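Local coordinates for protein EmGH1 (Erythrobacter marinus, PDB 5Z87) that probably hydrolyses beta-glucosidic linkages as a glycoside hydrolase family 3 beta-glucosidase, and forms a two-subunit assembly, at residues P188-S193 / R549-D554. Sequence-based numbering, arbitrary orientation.
Sequences PRWGRS and RGDRDD. With EDO (1,2-ethanediol), chain L.
Asp551 reaches across to Gly191, its OD1 accepting the Gly191 backbone N at 2.7 Å through the anti lone pair in a nearly straight bond (166° at the hydrogen). With CG anti to its own carbonyl carbon (chi1 -44°), the carboxylate comes to lie alongside the Trp190 indole, the two planes 26° apart and OD1 3.7 Å from CD1 of Trp190. A second bond runs the other way, Arg552 N to Arg189 O at 3.1 Å; Arg583 NH2 bonds both Arg189 O and Gly550 O. Gly191 suits its place because a side chain would run into Gly550 O, 3.2 Å from Gly191 CA. These bonds join a loop following strand 176-177 of the TIM-barrel-like N-terminal domain to one of the family 3 C-terminal domain. An asparagine in place of Asp551 would probably leave Gly191 N or Asn246 N, which OD2 accepts, without its acceptor, its NH2 being turned against an N-H. Asn246 OD1 also accepts Trp190 NE1. Trp190 heads a type I turn in which its O takes both N and OG of Ser193. Over the centre of one indole face, Arg192 CB packs 3.5 Å from the ring plane, while its guanidinium reaches the pocket holding dithiothreitol, probably from the crystallisation liquor.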
# COMPACT_ATOMS: atom_id res chain seq x y z
N PRO A 188 -5.01 -9.09 1.91
CA PRO A 188 -6.17 -10.00 1.91
C PRO A 188 -7.43 -9.41 1.27
O PRO A 188 -8.40 -10.16 1.10
CB PRO A 188 -6.39 -10.31 3.41
CG PRO A 188 -5.68 -9.21 4.15
CD PRO A 188 -4.56 -8.74 3.26
N ARG A 189 -7.44 -8.12 0.92
CA ARG A 189 -8.56 -7.56 0.15
C ARG A 189 -8.68 -8.22 -1.21
O ARG A 189 -9.76 -8.24 -1.80
CB ARG A 189 -8.39 -6.05 -0.04
CG ARG A 189 -8.48 -5.20 1.23
CD ARG A 189 -8.16 -3.74 0.92
NE ARG A 189 -6.73 -3.49 0.72
CZ ARG A 189 -6.23 -2.28 0.44
NH1 ARG A 189 -7.05 -1.24 0.33
NH2 ARG A 189 -4.92 -2.11 0.27
N TRP A 190 -7.56 -8.71 -1.74
CA TRP A 190 -7.48 -9.33 -3.06
C TRP A 190 -8.40 -10.54 -3.16
O TRP A 190 -8.27 -11.50 -2.39
CB TRP A 190 -6.04 -9.73 -3.32
CG TRP A 190 -5.71 -10.05 -4.75
CD1 TRP A 190 -6.22 -9.48 -5.88
CD2 TRP A 190 -4.76 -11.03 -5.19
NE1 TRP A 190 -5.64 -10.05 -7.00
CE2 TRP A 190 -4.73 -10.99 -6.59
CE3 TRP A 190 -3.92 -11.93 -4.52
CZ2 TRP A 190 -3.90 -11.82 -7.34
CZ3 TRP A 190 -3.10 -12.75 -5.26
CH2 TRP A 190 -3.09 -12.68 -6.66
N GLY A 191 -9.31 -10.51 -4.14
CA GLY A 191 -10.25 -11.60 -4.35
C GLY A 191 -9.60 -12.93 -4.70
O GLY A 191 -10.27 -13.97 -4.60
N ARG A 192 -8.32 -12.94 -5.07
CA ARG A 192 -7.61 -14.16 -5.42
C ARG A 192 -6.72 -14.67 -4.30
O ARG A 192 -5.95 -15.62 -4.52
CB ARG A 192 -6.78 -13.95 -6.69
CG ARG A 192 -7.60 -13.46 -7.87
CD ARG A 192 -6.82 -13.52 -9.17
NE ARG A 192 -6.69 -14.90 -9.63
CZ ARG A 192 -6.26 -15.25 -10.84
NH1 ARG A 192 -5.92 -14.32 -11.71
NH2 ARG A 192 -6.18 -16.55 -11.17
N SER A 193 -6.81 -14.07 -3.10
CA SER A 193 -6.00 -14.52 -1.97
C SER A 193 -6.04 -16.04 -1.78
O SER A 193 -5.01 -16.67 -1.54
CB SER A 193 -6.46 -13.82 -0.69
OG SER A 193 -6.32 -12.41 -0.79
N ARG A 549 -16.38 -7.93 -10.30
CA ARG A 549 -15.87 -7.52 -8.99
C ARG A 549 -15.63 -8.72 -8.09
O ARG A 549 -16.38 -9.70 -8.14
CB ARG A 549 -16.84 -6.56 -8.28
CG ARG A 549 -17.09 -5.28 -9.04
CD ARG A 549 -17.85 -4.32 -8.21
NE ARG A 549 -18.33 -3.20 -9.00
CZ ARG A 549 -18.61 -2.01 -8.48
NH1 ARG A 549 -19.05 -1.03 -9.26
NH2 ARG A 549 -18.45 -1.80 -7.18
N GLY A 550 -14.60 -8.63 -7.26
CA GLY A 550 -14.19 -9.74 -6.43
C GLY A 550 -13.34 -9.37 -5.25
O GLY A 550 -13.13 -10.18 -4.34
N ASP A 551 -12.83 -8.14 -5.25
CA ASP A 551 -12.01 -7.64 -4.15
C ASP A 551 -12.91 -6.89 -3.17
O ASP A 551 -13.94 -6.33 -3.56
CB ASP A 551 -10.91 -6.73 -4.72
CG ASP A 551 -10.22 -7.35 -5.98
OD1 ASP A 551 -9.76 -8.51 -5.92
OD2 ASP A 551 -10.15 -6.68 -7.04
N ARG A 552 -12.53 -6.89 -1.89
CA ARG A 552 -13.33 -6.25 -0.84
C ARG A 552 -12.57 -5.11 -0.18
O ARG A 552 -11.34 -5.16 -0.02
CB ARG A 552 -13.77 -7.26 0.26
CG ARG A 552 -14.85 -8.25 -0.18
CD ARG A 552 -15.43 -9.09 0.98
NE ARG A 552 -15.99 -8.26 2.05
CZ ARG A 552 -16.05 -8.64 3.33
NH1 ARG A 552 -15.60 -9.83 3.71
NH2 ARG A 552 -16.56 -7.81 4.23
N ASP A 553 -13.30 -4.08 0.23
CA ASP A 553 -12.73 -2.97 0.99
C ASP A 553 -13.01 -3.10 2.48
O ASP A 553 -13.07 -2.10 3.20
CB ASP A 553 -13.24 -1.63 0.46
CG ASP A 553 -14.75 -1.57 0.46
OD1 ASP A 553 -15.37 -2.55 0.92
OD2 ASP A 553 -15.32 -0.54 -0.00
N ASP A 554 -13.21 -4.33 2.95
CA ASP A 554 -13.59 -4.62 4.32
C ASP A 554 -13.30 -6.10 4.54
O ASP A 554 -13.51 -6.91 3.65
CB ASP A 554 -15.08 -4.30 4.54
CG ASP A 554 -15.57 -4.65 5.94
OD1 ASP A 554 -14.76 -4.66 6.89
OD2 ASP A 554 -16.79 -4.88 6.09
C1 EDO L . -19.17 -0.29 1.64
O1 EDO L . -20.53 -0.36 1.17
C2 EDO L . -18.94 -1.40 2.67
O2 EDO L . -17.57 -1.82 2.65